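Local coordinates for molybdenum cofactor biosynthesis protein (Pyrococcus furiosus, PDB 1XI8) that probably acts as a molybdopterin molybdotransferase, a MoeA-family protein that works in the biosynthesis of the molybdenum cofactor, at residues A[167-170]-A[171-174]; A[251-254]-A[255-259]; A[294-297]-A[298-301]; A[306-309]-A[310-314]. All coordinates share one frame; numbering follows the deposited sequence.

Contact 1: A[167-170]-A[171-174]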
loop_
_atom_site.group_PDB
_atom_site.type_symbol
_atom_site.label_atom_id
_atom_site.label_comp_id
_atom_site.label_asym_id
_atom_site.label_seq_id
_atom_site.Cartn_x
_atom_site.Cartn_y
_atom_site.Cartn_z
ATOM N N ILE A 167 6.463 9.948 0.873
ATOM C CA ILE A 167 6.590 8.515 1.131
ATOM C C ILE A 167 7.192 7.944 -0.133
ATOM O O ILE A 167 6.511 7.813 -1.135
ATOM C CB ILE A 167 5.222 7.866 1.415
ATOM C CG1 ILE A 167 4.561 8.540 2.620
ATOM C CG2 ILE A 167 5.358 6.349 1.636
ATOM C CD1 ILE A 167 3.140 8.094 2.874
ATOM N N LEU A 168 8.478 7.628 -0.090
ATOM C CA LEU A 168 9.227 7.289 -1.299
ATOM C C LEU A 168 8.727 6.052 -2.042
ATOM O O LEU A 168 8.555 4.988 -1.459
ATOM C CB LEU A 168 10.713 7.145 -0.979
ATOM C CG LEU A 168 11.358 8.393 -0.394
ATOM C CD1 LEU A 168 12.730 8.059 0.163
ATOM C CD2 LEU A 168 11.442 9.485 -1.442
ATOM N N ARG A 169 8.507 6.222 -3.343
ATOM C CA ARG A 169 7.991 5.169 -4.209
ATOM C C ARG A 169 9.038 4.740 -5.257
ATOM O O ARG A 169 10.093 5.370 -5.393
ATOM C CB ARG A 169 6.699 5.644 -4.867
ATOM C CG ARG A 169 5.549 5.907 -3.882
ATOM C CD ARG A 169 4.502 6.769 -4.526
ATOM N NE ARG A 169 5.127 7.923 -5.160
ATOM C CZ ARG A 169 4.551 8.692 -6.079
ATOM N NH1 ARG A 169 3.322 8.428 -6.488
ATOM N NH2 ARG A 169 5.216 9.720 -6.597
ATOM N N PRO A 170 8.759 3.660 -5.999
ATOM C CA PRO A 170 9.778 3.206 -6.939
ATOM C C PRO A 170 10.297 4.326 -7.835
ATOM O O PRO A 170 11.498 4.389 -8.086
ATOM C CB PRO A 170 9.046 2.140 -7.757
ATOM C CG PRO A 170 7.983 1.638 -6.839
ATOM C CD PRO A 170 7.552 2.814 -6.032
ATOM N N GLN A 171 9.418 5.203 -8.312
ATOM C CA GLN A 171 9.862 6.283 -9.206
ATOM C C GLN A 171 10.572 7.408 -8.443
ATOM O O GLN A 171 11.426 8.114 -9.004
ATOM C CB GLN A 171 8.718 6.836 -10.072
ATOM C CG GLN A 171 7.538 7.465 -9.321
ATOM C CD GLN A 171 6.448 6.450 -8.936
ATOM O OE1 GLN A 171 6.739 5.329 -8.512
ATOM N NE2 GLN A 171 5.188 6.856 -9.077
ATOM N N ASP A 172 10.222 7.572 -7.168
ATOM C CA ASP A 172 10.865 8.584 -6.343
ATOM C C ASP A 172 12.330 8.220 -6.170
ATOM O O ASP A 172 13.198 9.080 -6.211
ATOM C CB ASP A 172 10.181 8.706 -4.977
ATOM C CG ASP A 172 8.768 9.231 -5.073
ATOM O OD1 ASP A 172 7.929 8.842 -4.227
ATOM O OD2 ASP A 172 8.499 10.034 -5.991
ATOM N N LEU A 173 12.595 6.931 -5.981
ATOM C CA LEU A 173 13.968 6.447 -5.851
ATOM C C LEU A 173 14.724 6.611 -7.173
ATOM O O LEU A 173 15.916 6.935 -7.191
ATOM C CB LEU A 173 13.997 4.981 -5.408
ATOM C CG LEU A 173 13.244 4.584 -4.138
ATOM C CD1 LEU A 173 13.426 3.096 -3.889
ATOM C CD2 LEU A 173 13.679 5.384 -2.923
ATOM N N ALA A 174 14.022 6.381 -8.277
ATOM C CA ALA A 174 14.607 6.545 -9.592
ATOM C C ALA A 174 15.024 7.996 -9.829
ATOM O O ALA A 174 16.052 8.247 -10.456
ATOM C CB ALA A 174 13.644 6.077 -10.666
#

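Contact 2: A[251-254]-A[255-259]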
loop_
_atom_site.group_PDB
_atom_site.type_symbol
_atom_site.label_atom_id
_atom_site.label_comp_id
_atom_site.label_asym_id
_atom_site.label_seq_id
_atom_site.Cartn_x
_atom_site.Cartn_y
_atom_site.Cartn_z
ATOM N N LEU A 251 4.845 1.061 31.776
ATOM C CA LEU A 251 4.630 2.333 31.087
ATOM C C LEU A 251 5.868 3.185 31.133
ATOM O O LEU A 251 6.359 3.656 30.105
ATOM C CB LEU A 251 3.483 3.126 31.714
ATOM C CG LEU A 251 2.089 2.825 31.175
ATOM C CD1 LEU A 251 1.049 3.525 32.024
ATOM C CD2 LEU A 251 1.976 3.219 29.692
ATOM N N GLU A 252 6.373 3.392 32.339
ATOM C CA GLU A 252 7.535 4.247 32.533
ATOM C C GLU A 252 8.708 3.789 31.677
ATOM O O GLU A 252 9.421 4.614 31.118
ATOM C CB GLU A 252 7.893 4.336 34.021
ATOM C CG GLU A 252 6.846 5.119 34.804
ATOM C CD GLU A 252 6.436 6.402 34.078
ATOM O OE1 GLU A 252 5.333 6.418 33.482
ATOM O OE2 GLU A 252 7.219 7.384 34.086
ATOM N N LYS A 253 8.885 2.478 31.563
ATOM C CA LYS A 253 9.936 1.925 30.714
ATOM C C LYS A 253 9.694 2.296 29.244
ATOM O O LYS A 253 10.608 2.725 28.545
ATOM C CB LYS A 253 10.004 0.411 30.879
ATOM C CG LYS A 253 11.242 -0.242 30.287
ATOM C CD LYS A 253 11.122 -1.769 30.328
ATOM C CE LYS A 253 12.465 -2.469 30.290
ATOM N NZ LYS A 253 13.237 -2.200 29.053
ATOM N N ALA A 254 8.459 2.145 28.783
ATOM C CA ALA A 254 8.147 2.435 27.391
ATOM C C ALA A 254 8.271 3.929 27.088
ATOM O O ALA A 254 8.792 4.299 26.042
ATOM C CB ALA A 254 6.767 1.906 27.017
ATOM N N LYS A 255 7.797 4.783 27.997
ATOM C CA LYS A 255 7.981 6.240 27.843
ATOM C C LYS A 255 9.458 6.612 27.693
ATOM O O LYS A 255 9.787 7.527 26.946
ATOM C CB LYS A 255 7.387 7.031 29.010
ATOM C CG LYS A 255 5.864 7.090 29.085
ATOM C CD LYS A 255 5.466 8.330 29.868
ATOM C CE LYS A 255 4.271 8.122 30.780
ATOM N NZ LYS A 255 4.201 9.222 31.806
ATOM N N ARG A 256 10.345 5.904 28.392
ATOM C CA ARG A 256 11.771 6.198 28.309
ATOM C C ARG A 256 12.338 5.857 26.947
ATOM O O ARG A 256 13.245 6.520 26.469
ATOM C CB ARG A 256 12.576 5.434 29.377
ATOM C CG ARG A 256 12.241 5.802 30.815
ATOM C CD ARG A 256 13.348 5.369 31.804
ATOM N NE ARG A 256 13.568 3.922 31.855
ATOM C CZ ARG A 256 12.974 3.119 32.736
ATOM N NH1 ARG A 256 12.130 3.632 33.628
ATOM N NH2 ARG A 256 13.213 1.810 32.725
ATOM N N GLU A 257 11.804 4.817 26.328
ATOM C CA GLU A 257 12.389 4.277 25.113
ATOM C C GLU A 257 11.669 4.687 23.828
ATOM O O GLU A 257 12.227 4.560 22.739
ATOM C CB GLU A 257 12.453 2.744 25.222
ATOM C CG GLU A 257 13.144 2.266 26.499
ATOM C CD GLU A 257 13.296 0.746 26.598
ATOM O OE1 GLU A 257 12.813 0.007 25.708
ATOM O OE2 GLU A 257 13.902 0.285 27.586
ATOM N N CYS A 258 10.437 5.177 23.955
ATOM C CA CYS A 258 9.585 5.405 22.785
ATOM C C CYS A 258 9.046 6.811 22.651
ATOM O O CYS A 258 8.956 7.553 23.621
ATOM C CB CYS A 258 8.397 4.439 22.787
ATOM S SG CYS A 258 8.849 2.704 22.798
ATOM N N ASP A 259 8.677 7.150 21.426
ATOM C CA ASP A 259 8.078 8.424 21.106
ATOM C C ASP A 259 6.559 8.338 21.282
ATOM O O ASP A 259 5.862 9.348 21.323
ATOM C CB ASP A 259 8.416 8.790 19.663
ATOM C CG ASP A 259 9.906 8.701 19.367
ATOM O OD1 ASP A 259 10.350 7.653 18.835
ATOM O OD2 ASP A 259 10.632 9.679 19.677
#

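Contact 3: A[294-297]-A[298-301]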
loop_
_atom_site.group_PDB
_atom_site.type_symbol
_atom_site.label_atom_id
_atom_site.label_comp_id
_atom_site.label_asym_id
_atom_site.label_seq_id
_atom_site.Cartn_x
_atom_site.Cartn_y
_atom_site.Cartn_z
ATOM N N ILE A 294 -11.452 5.301 24.350
ATOM C CA ILE A 294 -10.070 5.699 24.066
ATOM C C ILE A 294 -9.623 7.001 24.756
ATOM O O ILE A 294 -10.374 7.981 24.857
ATOM C CB ILE A 294 -9.777 5.783 22.552
ATOM C CG1 ILE A 294 -8.279 6.028 22.337
ATOM C CG2 ILE A 294 -10.652 6.845 21.891
ATOM C CD1 ILE A 294 -7.794 5.847 20.946
ATOM N N GLY A 295 -8.384 6.989 25.230
ATOM C CA GLY A 295 -7.811 8.126 25.898
ATOM C C GLY A 295 -6.432 8.408 25.356
ATOM O O GLY A 295 -5.783 7.525 24.809
ATOM N N TYR A 296 -5.993 9.651 25.489
ATOM C CA TYR A 296 -4.655 10.027 25.112
ATOM C C TYR A 296 -4.090 11.000 26.119
ATOM O O TYR A 296 -4.814 11.810 26.676
ATOM C CB TYR A 296 -4.599 10.692 23.735
ATOM C CG TYR A 296 -3.218 11.265 23.507
ATOM C CD1 TYR A 296 -2.953 12.625 23.715
ATOM C CD2 TYR A 296 -2.160 10.432 23.143
ATOM C CE1 TYR A 296 -1.667 13.140 23.534
ATOM C CE2 TYR A 296 -0.882 10.930 22.954
ATOM C CZ TYR A 296 -0.636 12.281 23.150
ATOM O OH TYR A 296 0.635 12.756 22.963
ATOM N N GLY A 297 -2.784 10.926 26.333
ATOM C CA GLY A 297 -2.088 11.879 27.171
ATOM C C GLY A 297 -0.639 11.487 27.268
ATOM O O GLY A 297 -0.325 10.312 27.381
ATOM N N GLU A 298 0.250 12.470 27.213
ATOM C CA GLU A 298 1.677 12.229 27.430
ATOM C C GLU A 298 2.235 11.082 26.580
ATOM O O GLU A 298 2.854 10.153 27.100
ATOM C CB GLU A 298 1.953 11.946 28.912
ATOM C CG GLU A 298 1.184 12.821 29.875
ATOM C CD GLU A 298 1.521 12.518 31.323
ATOM O OE1 GLU A 298 0.795 11.707 31.956
ATOM O OE2 GLU A 298 2.522 13.081 31.821
ATOM N N ARG A 299 1.999 11.157 25.272
ATOM C CA ARG A 299 2.583 10.221 24.300
ATOM C C ARG A 299 2.013 8.790 24.393
ATOM O O ARG A 299 2.510 7.872 23.745
ATOM C CB ARG A 299 4.128 10.218 24.401
ATOM C CG ARG A 299 4.821 11.575 24.164
ATOM C CD ARG A 299 4.494 12.092 22.771
ATOM N NE ARG A 299 5.282 13.248 22.322
ATOM C CZ ARG A 299 6.221 13.193 21.380
ATOM N NH1 ARG A 299 6.491 12.037 20.788
ATOM N NH2 ARG A 299 6.889 14.288 21.030
ATOM N N VAL A 300 0.970 8.600 25.193
ATOM C CA VAL A 300 0.390 7.269 25.324
ATOM C C VAL A 300 -1.093 7.222 24.975
ATOM O O VAL A 300 -1.883 8.046 25.426
ATOM C CB VAL A 300 0.636 6.650 26.736
ATOM C CG1 VAL A 300 0.248 7.610 27.786
ATOM C CG2 VAL A 300 -0.181 5.380 26.897
ATOM N N PHE A 301 -1.463 6.251 24.152
ATOM C CA PHE A 301 -2.867 6.004 23.881
ATOM C C PHE A 301 -3.338 4.866 24.754
ATOM O O PHE A 301 -2.756 3.788 24.742
ATOM C CB PHE A 301 -3.094 5.626 22.421
ATOM C CG PHE A 301 -2.968 6.766 21.467
ATOM C CD1 PHE A 301 -1.768 7.008 20.808
ATOM C CD2 PHE A 301 -4.051 7.590 21.212
ATOM C CE1 PHE A 301 -1.653 8.059 19.913
ATOM C CE2 PHE A 301 -3.944 8.633 20.321
ATOM C CZ PHE A 301 -2.742 8.872 19.665
#

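Contact 4: A[306-309]-A[310-314]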
loop_
_atom_site.group_PDB
_atom_site.type_symbol
_atom_site.label_atom_id
_atom_site.label_comp_id
_atom_site.label_asym_id
_atom_site.label_seq_id
_atom_site.Cartn_x
_atom_site.Cartn_y
_atom_site.Cartn_z
ATOM N N TYR A 306 -10.611 -4.967 22.548
ATOM C CA TYR A 306 -11.321 -5.669 21.490
ATOM C C TYR A 306 -10.721 -5.334 20.133
ATOM O O TYR A 306 -10.643 -4.167 19.758
ATOM C CB TYR A 306 -12.825 -5.362 21.508
ATOM C CG TYR A 306 -13.461 -5.456 22.885
ATOM C CD1 TYR A 306 -13.973 -4.318 23.523
ATOM C CD2 TYR A 306 -13.545 -6.677 23.554
ATOM C CE1 TYR A 306 -14.555 -4.398 24.784
ATOM C CE2 TYR A 306 -14.123 -6.773 24.813
ATOM C CZ TYR A 306 -14.624 -5.634 25.426
ATOM O OH TYR A 306 -15.195 -5.735 26.684
ATOM N N PRO A 307 -10.286 -6.370 19.394
ATOM C CA PRO A 307 -9.678 -6.273 18.072
ATOM C C PRO A 307 -10.273 -5.201 17.152
ATOM O O PRO A 307 -9.513 -4.429 16.573
ATOM C CB PRO A 307 -9.924 -7.657 17.488
ATOM C CG PRO A 307 -9.896 -8.544 18.648
ATOM C CD PRO A 307 -10.351 -7.768 19.849
ATOM N N VAL A 308 -11.600 -5.151 17.010
ATOM C CA VAL A 308 -12.210 -4.198 16.076
ATOM C C VAL A 308 -12.169 -2.767 16.633
ATOM O O VAL A 308 -12.020 -1.817 15.882
ATOM C CB VAL A 308 -13.644 -4.606 15.635
ATOM C CG1 VAL A 308 -14.603 -4.278 16.687
ATOM C CG2 VAL A 308 -14.063 -3.849 14.396
ATOM N N ALA A 309 -12.287 -2.629 17.948
ATOM C CA ALA A 309 -12.142 -1.331 18.596
ATOM C C ALA A 309 -10.703 -0.824 18.488
ATOM O O ALA A 309 -10.472 0.355 18.277
ATOM C CB ALA A 309 -12.574 -1.407 20.060
ATOM N N VAL A 310 -9.748 -1.733 18.634
ATOM C CA VAL A 310 -8.338 -1.396 18.540
ATOM C C VAL A 310 -7.980 -0.923 17.136
ATOM O O VAL A 310 -7.272 0.067 16.962
ATOM C CB VAL A 310 -7.454 -2.586 18.960
ATOM C CG1 VAL A 310 -6.004 -2.312 18.644
ATOM C CG2 VAL A 310 -7.625 -2.853 20.439
ATOM N N PHE A 311 -8.490 -1.633 16.142
ATOM C CA PHE A 311 -8.281 -1.291 14.750
ATOM C C PHE A 311 -8.901 0.080 14.452
ATOM O O PHE A 311 -8.288 0.928 13.803
ATOM C CB PHE A 311 -8.927 -2.378 13.896
ATOM C CG PHE A 311 -8.714 -2.230 12.420
ATOM C CD1 PHE A 311 -7.608 -2.786 11.810
ATOM C CD2 PHE A 311 -9.643 -1.568 11.635
ATOM C CE1 PHE A 311 -7.421 -2.667 10.441
ATOM C CE2 PHE A 311 -9.461 -1.447 10.275
ATOM C CZ PHE A 311 -8.349 -1.997 9.673
ATOM N N THR A 312 -10.121 0.275 14.936
ATOM C CA THR A 312 -10.853 1.521 14.770
ATOM C C THR A 312 -10.093 2.699 15.359
ATOM O O THR A 312 -9.924 3.725 14.704
ATOM C CB THR A 312 -12.225 1.445 15.438
ATOM O OG1 THR A 312 -13.021 0.493 14.739
ATOM C CG2 THR A 312 -12.913 2.804 15.397
ATOM N N GLN A 313 -9.638 2.528 16.594
ATOM C CA GLN A 313 -8.871 3.539 17.286
ATOM C C GLN A 313 -7.552 3.826 16.574
ATOM O O GLN A 313 -7.101 4.971 16.537
ATOM C CB GLN A 313 -8.636 3.125 18.744
ATOM C CG GLN A 313 -9.892 3.154 19.607
ATOM C CD GLN A 313 -9.707 2.481 20.963
ATOM O OE1 GLN A 313 -8.812 1.648 21.159
ATOM N NE2 GLN A 313 -10.565 2.835 21.907
ATOM N N PHE A 314 -6.938 2.796 15.996
ATOM C CA PHE A 314 -5.672 3.012 15.292
ATOM C C PHE A 314 -5.848 3.933 14.095
ATOM O O PHE A 314 -5.101 4.897 13.943
ATOM C CB PHE A 314 -4.987 1.711 14.849
ATOM C CG PHE A 314 -3.697 1.955 14.123
ATOM C CD1 PHE A 314 -3.689 2.222 12.765
ATOM C CD2 PHE A 314 -2.494 1.954 14.803
ATOM C CE1 PHE A 314 -2.506 2.465 12.099
ATOM C CE2 PHE A 314 -1.302 2.195 14.136
ATOM C CZ PHE A 314 -1.312 2.448 12.785
#

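Contact 1: A[167-170]-A[171-174]
Arg169 and Asp172 meet at the start of helix 170-179, and both the backbone and the side chain of the arginine reach the same oxygen. Asp172 OD1 accepts Arg169 N at 2.8 Å. Asp172 OD1 also accepts Arg169 NE at 3.1 Å, in a nearly straight bond that is part of a salt bridge. OD1 lies almost in the guanidinium plane, but NE comes to it from above the carboxylate plane, on the same face as the backbone N. The two flat groups are therefore turned 38° against each other. Arg169 NH2 adds a weak bond to Asp172 OD2 at 3.4 Å. The carboxylate reaches back because Asp172 CG lies beside its own backbone N (chi1 -66°).

Gln171 covers a face of the guanidinium. Its chain is bent at chi2, and its NE2 sits 3.5 Å above the plane of the Arg169 guanidinium, with the amide stacked on the group. Both polar ends also hold the second subunit: Arg169 bonds to Val377 O and Ser379 O there, and Gln171 to Leu376 O.

Leu168 crosses Leu173 at about a right angle, with Leu168 CB 4.0 Å from Leu173 CD2. Leu173 N bonds to Arg169 O and Ala174 N to Pro170 O. The whole is a helix N-terminus with proline in the first position. The bond from Arg169 N to Asp172 OD1 is the N3-to-N-cap half of a capping box; an arginine N-cap has no side-chain acceptor for the reciprocal half.

Contact 2: A[251-254]-A[255-259]
Lys253 and Glu257, one helical turn apart, form the closer of two salt bridges near the end of helix 244-257. Lys253 NZ meets Glu257 OE2 at 3.0 Å, on the syn side of the carboxylate but 29° out of its plane. Glu257 OE1 is held separately by the hydroxyl of Tyr237. Replacing Glu257 by an alanine would probably leave the Lys253 ammonium without its charge mate and Tyr237 without its bond to the helix. The second bridge is longer: Glu252 OE1 lies 3.5 Å from Lys255 NZ, the two side chains running side by side in the same direction.

Packing adds Arg256. Its chain bends at chi3 (-62°), which lays one guanidinium face over Lys253 CA, 3.8 Å below the plane.

Among the backbone bonds, Lys255 N to Leu251 O is short and straight at 2.8 Å. Farther on they weaken. Glu257 N is shared weakly between Lys253 O and Ala254 O, and Cys258 N reaches Ala254 O weakly as the chain leaves the helix.

The helix lies against the sheet. Lys253, Ala254 and Cys258 touch Tyr237 of strand 233-239, while Leu251 and Ala254 pack on Val261 of strand 260-263.

Contact 3: A[294-297]-A[298-301]
Tyr296 OH has two partners: it accepts the backbone N of Arg299 at 3.1 Å and is hydrogen-bonded to Asp27 OD1. The motif is a tight beta hairpin. Strands 295-297 and 300-302 are joined by a type I' turn with Glu298 and Arg299 at its corner. Gly297 and Val300 are the hydrogen-bonded pair, and Gly297 N donates to Val300 O at 3.2 Å. Tyr296 and Phe301 are the next, non-hydrogen-bonded pair.

Tyr296 CG is anti to its amide nitrogen (chi1 171°), and the ring runs along the hairpin toward the turn. That brings the hydroxyl to Arg299. It also sets Tyr296 CD2 over the centre of the Phe301 ring, 3.7 Å above its plane. The two rings are oblique, with planes at 48°. With Tyr296 cut back to an alanine, the turn N-H of Arg299 and the Asp27 carboxylate would probably lose their common hydroxyl, and Phe301 the ring that covers one of its faces.

Val300 points to the other face of the sheet, onto Val261 and Ile263. Phe301 packs on Phe317, Val318 and Ala321 of helix 307-326. Ile294 lies beside Phe301 and points the same way, its CD1 4.1 Å from Phe301 CD2.

Contact 4: A[306-309]-A[310-314]
Tyr306 to Gln313 form the start of helix 307-326, and this is a contact of successive turns, carried mainly by carbonyls that the next turn grips. The helix follows strand 300-302. Tyr306 is its N-cap, and Pro307 fills the first helical position. Tyr306 O takes Val310 N at 2.8 Å, and Pro307 O takes Phe311 N.

Val308 O has two donors. Thr312 N reaches it at 3.0 Å and Thr312 OG1 at 2.8 Å, from opposite faces of the carbonyl plane. Thr312 OG1 lies beside its own backbone N (chi1 -67°), which turns the hydroxyl back along the helix and satisfies it in a buried place. Ala309 O accepts Gln313 N at 2.9 Å, and Gln313 CG rests against the same Ala309 O at 3.2 Å. The extended Gln313 chain runs on past Ala309 O, and its OE1 bonds to Ser304 N just before the helix, its NE2 to Gly291 O. These bonds tie the helix to the loops before it.

Val310 sets CG2 3.4 Å from Tyr306 O and packs on Asn219, Met222 and Leu223 of helix 219-229. The Phe311 ring leads away from the first turn, meets Tyr403 edge-to-face, and touches Gln171 of the second subunit. This is a helix N-terminus with proline in the first position, in the probable molybdopterin-binding domain. The threonine hydroxyl bonded to the carbonyl four residues back is common for threonine in helices.

Overall arrangement
Contacts 2, 3 and 4 belong to the probable molybdopterin-binding domain, while contact 1 lies in the N-terminal region. Contacts 2 and 3 have centres 13 Å apart and touch: Asp259 O is 2.8 Å from Arg299 NH1, a probable hydrogen bond, and Leu251 packs on Val300. Contacts 3 and 4 are 15 Å apart between centres and meet where Ile294 packs on Gln313. The hairpin thus links the two helices, 244-257 and 307-326. Contact 1 stands apart, its centre 31 Å from that of contact 4 within one chain. Across the dimer the two come together, because Gln171 of one subunit packs on Phe311 of the other.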